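Local coordinates for protein VipE (Legionella pneumophila subsp. pneumophila str. Philadelphia 1, PDB 4QN8) that is an effector of the pathogen whose molecular activity is not established, represented here by the largely helical N-terminal part of a longer polypeptide, at residues A[71-82]-A[107-118]. Residues are numbered along the deposited sequence; the frame is centred on the assembly and turned at random.
Sequences PTLDSEILHQLT and FLAFEMAHYPTK
His-79 and Glu-111 meet where helices 75-82 and 107-114 cross at 146°, roughly antiparallel, the segment axes approaching to 9.8 Å. Theirs is a His-carboxylate hydrogen bond, set at a helix-helix interface of an all-helical fold: His-79 ND1 donates to Glu-111 OE2 over 2.6 Å, in the imidazole plane and onto the syn lone pair of a carboxylate turned at right angles to the ring. With CG anti to the backbone N (chi1 -164°) and an extended chain beyond it, Glu-111 slides its methylenes past Leu-78 before its charged end reaches the histidine. OE2 also accepts from a water shared with Ser-75 O, and OE1 accepts from His-122, whose ring stacks on His-79; this buried acid is thus gripped at both oxygens, which would probably stabilise its negative charge.

Lys-118 bends at chi2 (55°) and lays CE over one face of the imidazole, 3.7 Å from the ring centroid. Its aliphatic chain is long enough to cover the ring while NZ reaches on to a long salt bridge with Glu-76 OE2 (3.6 Å), supported by two bridging waters.

Towards Tyr-115, Ser-75 is small enough to set CB over the phenol ring, a CH-pi contact, while a water links Tyr-115 OH to Leu-73 O. The methyls of Leu-78 divide the work: CD1 lies 3.7 Å from Phe-107 CD2, and CD2 touches both the Phe-110 edge and Tyr-115 CD2. Thr-82 OG1 donates back to Leu-78 O, one turn earlier, which satisfies the hydroxyl at the Phe-107 edge.

Beyond this helix pair, Phe-107 and Phe-110 reach Val-66 of helix 58-69, whereas Ala-109, Met-112 and Ala-113 pack against helix 135-154.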
ATOM      1  N   PRO A  71       3.620   2.371  11.616  1.00 18.35           N
ATOM      2  CA  PRO A  71       3.789   2.214  13.065  1.00 22.98           C
ATOM      3  C   PRO A  71       3.222   3.380  13.877  1.00 23.85           C
ATOM      4  O   PRO A  71       3.132   3.260  15.089  1.00 26.82           O
ATOM      5  CB  PRO A  71       5.312   2.158  13.233  1.00 31.43           C
ATOM      6  CG  PRO A  71       5.811   1.659  11.931  1.00 31.73           C
ATOM      7  CD  PRO A  71       4.910   2.294  10.910  1.00 22.36           C
ATOM      8  N   THR A  72       2.840   4.479  13.225  1.00 21.20           N
ATOM      9  CA  THR A  72       2.214   5.591  13.933  1.00 23.19           C
ATOM     10  C   THR A  72       0.688   5.460  14.016  1.00 20.14           C
ATOM     11  O   THR A  72       0.030   6.257  14.694  1.00 19.92           O
ATOM     12  CB  THR A  72       2.596   6.954  13.331  1.00 27.08           C
ATOM     13  OG1 THR A  72       1.818   7.211  12.158  1.00 24.11           O
ATOM     14  CG2 THR A  72       4.073   6.976  12.984  1.00 27.99           C
ATOM     15  N   LEU A  73       0.137   4.448  13.349  1.00 19.17           N
ATOM     16  CA  LEU A  73      -1.317   4.309  13.228  1.00 19.67           C
ATOM     17  C   LEU A  73      -1.936   3.364  14.259  1.00 18.71           C
ATOM     18  O   LEU A  73      -1.488   2.231  14.433  1.00 17.76           O
ATOM     19  CB  LEU A  73      -1.704   3.812  11.831  1.00 14.42           C
ATOM     20  CG  LEU A  73      -1.198   4.652  10.665  1.00 19.17           C
ATOM     21  CD1 LEU A  73      -1.685   4.016   9.353  1.00 20.22           C
ATOM     22  CD2 LEU A  73      -1.702   6.072  10.804  1.00 20.90           C
ATOM     23  N   ASP A  74      -2.976   3.855  14.926  1.00 20.66           N
ATOM     24  CA  ASP A  74      -3.882   3.040  15.723  1.00 23.95           C
ATOM     25  C   ASP A  74      -4.481   1.968  14.789  1.00 21.89           C
ATOM     26  O   ASP A  74      -4.678   2.231  13.589  1.00 20.50           O
ATOM     27  CB  ASP A  74      -4.929   3.985  16.335  1.00 23.24           C
ATOM     28  CG  ASP A  74      -6.205   3.294  16.742  1.00 30.58           C
ATOM     29  OD1 ASP A  74      -7.069   3.075  15.860  1.00 26.76           O
ATOM     30  OD2 ASP A  74      -6.376   3.015  17.947  1.00 39.46           O
ATOM     31  N   SER A  75      -4.727   0.755  15.290  1.00 18.41           N
ATOM     32  CA  SER A  75      -5.136  -0.337  14.378  1.00 20.96           C
ATOM     33  C   SER A  75      -6.449  -0.055  13.654  1.00 24.48           C
ATOM     34  O   SER A  75      -6.597  -0.372  12.467  1.00 21.17           O
ATOM     35  CB  SER A  75      -5.194  -1.694  15.080  1.00 20.83           C
ATOM     36  OG  SER A  75      -6.118  -1.713  16.165  1.00 21.60           O
ATOM     37  N   GLU A  76      -7.409   0.526  14.367  1.00 24.98           N
ATOM     38  CA  GLU A  76      -8.680   0.885  13.736  1.00 24.02           C
ATOM     39  C   GLU A  76      -8.546   2.062  12.769  1.00 21.72           C
ATOM     40  O   GLU A  76      -9.230   2.090  11.749  1.00 22.08           O
ATOM     41  CB  GLU A  76      -9.785   1.131  14.773  1.00 30.42           C
ATOM     42  CG  GLU A  76     -10.309  -0.144  15.444  1.00 42.37           C
ATOM     43  CD  GLU A  76     -11.232  -0.987  14.563  1.00 54.06           C
ATOM     44  OE1 GLU A  76     -11.315  -0.733  13.342  1.00 52.21           O
ATOM     45  OE2 GLU A  76     -11.878  -1.915  15.103  1.00 61.47           O
ATOM     46  N   ILE A  77      -7.666   3.022  13.066  1.00 19.52           N
ATOM     47  CA  ILE A  77      -7.363   4.082  12.086  1.00 18.33           C
ATOM     48  C   ILE A  77      -6.749   3.494  10.813  1.00 22.10           C
ATOM     49  O   ILE A  77      -7.130   3.857   9.691  1.00 21.24           O
ATOM     50  CB  ILE A  77      -6.439   5.188  12.655  1.00 26.45           C
ATOM     51  CG1 ILE A  77      -7.149   5.976  13.764  1.00 33.87           C
ATOM     52  CG2 ILE A  77      -6.016   6.149  11.543  1.00 20.27           C
ATOM     53  CD1 ILE A  77      -8.090   7.050  13.251  1.00 36.68           C
ATOM     54  N   LEU A  78      -5.800   2.578  10.983  1.00 17.50           N
ATOM     55  CA  LEU A  78      -5.228   1.860   9.857  1.00 13.18           C
ATOM     56  C   LEU A  78      -6.290   1.092   9.074  1.00 14.05           C
ATOM     57  O   LEU A  78      -6.274   1.099   7.836  1.00 17.95           O
ATOM     58  CB  LEU A  78      -4.138   0.913  10.362  1.00 13.58           C
ATOM     59  CG  LEU A  78      -3.641  -0.168   9.417  1.00 15.65           C
ATOM     60  CD1 LEU A  78      -2.846   0.436   8.260  1.00 16.24           C
ATOM     61  CD2 LEU A  78      -2.785  -1.132  10.243  1.00 17.87           C
ATOM     62  N   HIS A  79      -7.222   0.453   9.770  1.00 15.59           N
ATOM     63  CA  HIS A  79      -8.243  -0.325   9.059  1.00 17.43           C
ATOM     64  C   HIS A  79      -9.114   0.594   8.209  1.00 19.51           C
ATOM     65  O   HIS A  79      -9.434   0.296   7.058  1.00 18.45           O
ATOM     66  CB  HIS A  79      -9.118  -1.114  10.023  1.00 18.35           C
ATOM     67  CG  HIS A  79     -10.091  -2.006   9.331  1.00 22.62           C
ATOM     68  ND1 HIS A  79      -9.718  -3.215   8.784  1.00 24.73           N
ATOM     69  CD2 HIS A  79     -11.407  -1.851   9.053  1.00 27.64           C
ATOM     70  CE1 HIS A  79     -10.774  -3.779   8.216  1.00 32.75           C
ATOM     71  NE2 HIS A  79     -11.808  -2.969   8.360  1.00 26.19           N
ATOM     72  N   GLN A  80      -9.483   1.725   8.798  1.00 16.52           N
ATOM     73  CA  GLN A  80     -10.359   2.712   8.165  1.00 19.29           C
ATOM     74  C   GLN A  80      -9.648   3.302   6.948  1.00 17.36           C
ATOM     75  O   GLN A  80     -10.234   3.416   5.866  1.00 18.91           O
ATOM     76  CB  GLN A  80     -10.665   3.797   9.206  1.00 23.19           C
ATOM     77  CG  GLN A  80     -11.749   4.798   8.901  1.00 34.15           C
ATOM     78  CD  GLN A  80     -11.966   5.740  10.091  1.00 31.03           C
ATOM     79  OE1 GLN A  80     -11.030   6.417  10.532  1.00 30.17           O
ATOM     80  NE2 GLN A  80     -13.191   5.762  10.632  1.00 34.35           N
ATOM     81  N   LEU A  81      -8.375   3.654   7.105  1.00 15.92           N
ATOM     82  CA  LEU A  81      -7.614   4.196   5.976  1.00 13.92           C
ATOM     83  C   LEU A  81      -7.535   3.177   4.844  1.00 18.59           C
ATOM     84  O   LEU A  81      -7.765   3.509   3.684  1.00 16.07           O
ATOM     85  CB  LEU A  81      -6.199   4.619   6.386  1.00 17.58           C
ATOM     86  CG  LEU A  81      -6.035   5.930   7.152  1.00 24.06           C
ATOM     87  CD1 LEU A  81      -4.592   6.068   7.627  1.00 22.17           C
ATOM     88  CD2 LEU A  81      -6.436   7.120   6.293  1.00 21.55           C
ATOM     89  N   THR A  82      -7.238   1.929   5.177  1.00 14.07           N
ATOM     90  CA  THR A  82      -7.122   0.906   4.139  1.00 14.19           C
ATOM     91  C   THR A  82      -8.444   0.706   3.387  1.00 13.69           C
ATOM     92  O   THR A  82      -8.463   0.551   2.152  1.00 14.40           O
ATOM     93  CB  THR A  82      -6.650  -0.406   4.765  1.00 16.73           C
ATOM     94  OG1 THR A  82      -5.359  -0.186   5.344  1.00 16.56           O
ATOM     95  CG2 THR A  82      -6.542  -1.519   3.712  1.00 16.52           C
ATOM     96  N   PHE A 107      -0.737  -0.850   2.098  1.00 14.96           N
ATOM     97  CA  PHE A 107      -1.472  -0.660   3.343  1.00 18.96           C
ATOM     98  C   PHE A 107      -2.204  -1.943   3.734  1.00 15.64           C
ATOM     99  O   PHE A 107      -2.199  -2.334   4.912  1.00 15.08           O
ATOM    100  CB  PHE A 107      -2.465   0.494   3.206  1.00 16.45           C
ATOM    101  CG  PHE A 107      -2.018   1.755   3.882  1.00 16.65           C
ATOM    102  CD1 PHE A 107      -0.932   2.472   3.405  1.00 18.03           C
ATOM    103  CD2 PHE A 107      -2.689   2.221   4.993  1.00 17.99           C
ATOM    104  CE1 PHE A 107      -0.516   3.628   4.032  1.00 20.41           C
ATOM    105  CE2 PHE A 107      -2.281   3.384   5.628  1.00 23.77           C
ATOM    106  CZ  PHE A 107      -1.183   4.082   5.145  1.00 21.12           C
ATOM    107  N   LEU A 108      -2.828  -2.598   2.761  1.00 15.02           N
ATOM    108  CA  LEU A 108      -3.526  -3.859   3.039  1.00 16.85           C
ATOM    109  C   LEU A 108      -2.548  -4.919   3.541  1.00 18.08           C
ATOM    110  O   LEU A 108      -2.825  -5.624   4.515  1.00 16.05           O
ATOM    111  CB  LEU A 108      -4.276  -4.364   1.793  1.00 17.70           C
ATOM    112  CG  LEU A 108      -4.998  -5.718   1.855  1.00 15.05           C
ATOM    113  CD1 LEU A 108      -6.031  -5.746   2.968  1.00 16.41           C
ATOM    114  CD2 LEU A 108      -5.695  -5.984   0.521  1.00 13.87           C
ATOM    115  N   ALA A 109      -1.401  -5.030   2.870  1.00 15.05           N
ATOM    116  CA  ALA A 109      -0.357  -5.973   3.282  1.00 18.55           C
ATOM    117  C   ALA A 109       0.166  -5.687   4.689  1.00 17.91           C
ATOM    118  O   ALA A 109       0.480  -6.610   5.439  1.00 15.38           O
ATOM    119  CB  ALA A 109       0.791  -5.969   2.287  1.00 19.26           C
ATOM    120  N   PHE A 110       0.276  -4.416   5.040  1.00 15.31           N
ATOM    121  CA  PHE A 110       0.790  -4.050   6.352  1.00 14.08           C
ATOM    122  C   PHE A 110      -0.228  -4.437   7.408  1.00 14.05           C
ATOM    123  O   PHE A 110       0.119  -4.960   8.478  1.00 14.91           O
ATOM    124  CB  PHE A 110       1.055  -2.551   6.390  1.00 14.61           C
ATOM    125  CG  PHE A 110       1.653  -2.071   7.673  1.00 14.00           C
ATOM    126  CD1 PHE A 110       3.028  -2.106   7.865  1.00 16.45           C
ATOM    127  CD2 PHE A 110       0.845  -1.580   8.683  1.00 13.34           C
ATOM    128  CE1 PHE A 110       3.589  -1.648   9.050  1.00 16.13           C
ATOM    129  CE2 PHE A 110       1.398  -1.112   9.873  1.00 17.06           C
ATOM    130  CZ  PHE A 110       2.774  -1.148  10.055  1.00 16.78           C
ATOM    131  N   GLU A 111      -1.496  -4.177   7.115  1.00 14.10           N
ATOM    132  CA  GLU A 111      -2.538  -4.573   8.045  1.00 14.90           C
ATOM    133  C   GLU A 111      -2.603  -6.088   8.161  1.00 15.65           C
ATOM    134  O   GLU A 111      -2.846  -6.613   9.256  1.00 18.80           O
ATOM    135  CB  GLU A 111      -3.915  -3.986   7.685  1.00 14.80           C
ATOM    136  CG  GLU A 111      -4.895  -4.088   8.868  1.00 16.70           C
ATOM    137  CD  GLU A 111      -6.306  -3.651   8.518  1.00 17.31           C
ATOM    138  OE1 GLU A 111      -6.494  -3.021   7.452  1.00 19.99           O
ATOM    139  OE2 GLU A 111      -7.232  -3.917   9.328  1.00 18.14           O
HETATM  140  N   MSE A 112      -2.390  -6.813   7.062  1.00 14.13           N
HETATM  141  CA  MSE A 112      -2.417  -8.267   7.158  0.52 19.78           C
HETATM  142  C   MSE A 112      -1.211  -8.807   7.914  1.00 18.73           C
HETATM  143  O   MSE A 112      -1.285  -9.878   8.544  1.00 21.61           O
HETATM  144  CB  MSE A 112      -2.511  -8.904   5.775  0.52 19.90           C
HETATM  145  CG  MSE A 112      -3.804  -8.554   5.073  0.52 14.47           C
HETATM  146 SE   MSE A 112      -3.773  -9.146   3.240  0.52 23.88          SE
HETATM  147  CE  MSE A 112      -4.046 -11.049   3.523  0.52 25.09           C
ATOM    148  N   ALA A 113      -0.110  -8.067   7.878  1.00 13.90           N
ATOM    149  CA  ALA A 113       1.102  -8.530   8.547  1.00 15.39           C
ATOM    150  C   ALA A 113       0.947  -8.461  10.055  1.00 17.52           C
ATOM    151  O   ALA A 113       1.464  -9.312  10.788  1.00 20.30           O
ATOM    152  CB  ALA A 113       2.289  -7.706   8.108  1.00 16.88           C
ATOM    153  N   HIS A 114       0.231  -7.449  10.523  1.00 14.97           N
ATOM    154  CA  HIS A 114       0.241  -7.160  11.956  1.00 15.88           C
ATOM    155  C   HIS A 114      -1.109  -7.371  12.604  1.00 18.94           C
ATOM    156  O   HIS A 114      -1.192  -7.702  13.784  1.00 18.10           O
ATOM    157  CB  HIS A 114       0.751  -5.733  12.201  1.00 15.81           C
ATOM    158  CG  HIS A 114       2.149  -5.518  11.715  1.00 16.38           C
ATOM    159  ND1 HIS A 114       3.226  -6.189  12.241  1.00 17.00           N
ATOM    160  CD2 HIS A 114       2.646  -4.731  10.725  1.00 15.29           C
ATOM    161  CE1 HIS A 114       4.331  -5.828  11.603  1.00 20.44           C
ATOM    162  NE2 HIS A 114       3.998  -4.941  10.681  1.00 15.65           N
ATOM    163  N   TYR A 115      -2.172  -7.183  11.829  1.00 21.39           N
ATOM    164  CA  TYR A 115      -3.517  -7.360  12.356  1.00 21.40           C
ATOM    165  C   TYR A 115      -4.346  -8.213  11.399  1.00 19.12           C
ATOM    166  O   TYR A 115      -5.344  -7.743  10.863  1.00 21.73           O
ATOM    167  CB  TYR A 115      -4.184  -6.002  12.551  1.00 18.29           C
ATOM    168  CG  TYR A 115      -3.362  -5.028  13.364  1.00 17.84           C
ATOM    169  CD1 TYR A 115      -3.268  -5.154  14.746  1.00 22.51           C
ATOM    170  CD2 TYR A 115      -2.658  -4.007  12.748  1.00 18.83           C
ATOM    171  CE1 TYR A 115      -2.509  -4.284  15.480  1.00 21.73           C
ATOM    172  CE2 TYR A 115      -1.898  -3.110  13.492  1.00 18.98           C
ATOM    173  CZ  TYR A 115      -1.827  -3.261  14.846  1.00 19.43           C
ATOM    174  OH  TYR A 115      -1.071  -2.389  15.609  1.00 21.51           O
ATOM    175  N   PRO A 116      -3.941  -9.474  11.196  1.00 21.91           N
ATOM    176  CA  PRO A 116      -4.579 -10.270  10.133  1.00 28.45           C
ATOM    177  C   PRO A 116      -6.072 -10.544  10.322  1.00 22.88           C
ATOM    178  O   PRO A 116      -6.786 -10.598   9.319  1.00 24.64           O
ATOM    179  CB  PRO A 116      -3.795 -11.590  10.158  1.00 24.89           C
ATOM    180  CG  PRO A 116      -3.161 -11.645  11.495  1.00 22.94           C
ATOM    181  CD  PRO A 116      -2.853 -10.217  11.857  1.00 24.20           C
ATOM    182  N   THR A 117      -6.532 -10.725  11.555  1.00 26.11           N
ATOM    183  CA  THR A 117      -7.956 -10.987  11.799  1.00 29.01           C
ATOM    184  C   THR A 117      -8.838  -9.824  11.349  1.00 27.76           C
ATOM    185  O   THR A 117      -9.902 -10.023  10.748  1.00 29.31           O
ATOM    186  CB  THR A 117      -8.240 -11.279  13.282  1.00 32.58           C
ATOM    187  OG1 THR A 117      -7.515 -12.447  13.685  1.00 36.86           O
ATOM    188  CG2 THR A 117      -9.730 -11.511  13.506  1.00 35.77           C
ATOM    189  N   LYS A 118      -8.397  -8.608  11.658  1.00 20.94           N
ATOM    190  CA  LYS A 118      -9.115  -7.406  11.253  1.00 30.90           C
ATOM    191  C   LYS A 118      -9.012  -7.160   9.748  1.00 25.71           C
ATOM    192  O   LYS A 118      -9.973  -6.731   9.108  1.00 19.15           O
ATOM    193  CB  LYS A 118      -8.571  -6.199  12.012  1.00 36.20           C
ATOM    194  CG  LYS A 118      -9.358  -4.927  11.776  1.00 42.46           C
ATOM    195  CD  LYS A 118     -10.832  -5.129  12.104  1.00 54.89           C
ATOM    196  CE  LYS A 118     -11.565  -3.801  12.171  1.00 51.03           C
ATOM    197  NZ  LYS A 118     -13.031  -3.983  12.368  1.00 52.45           N
TER
HETATM  198  O   HOH W   1       0.036  -0.414  14.484  1.00 27.92           O
HETATM  199  O   HOH W   2      -6.637  -3.271  12.040  1.00 25.10           O
HETATM  200  O   HOH W   3     -12.788  -4.175  15.037  1.00 34.61           O
HETATM  201  O   HOH W   4     -13.501  -1.361  12.115  1.00 39.90           O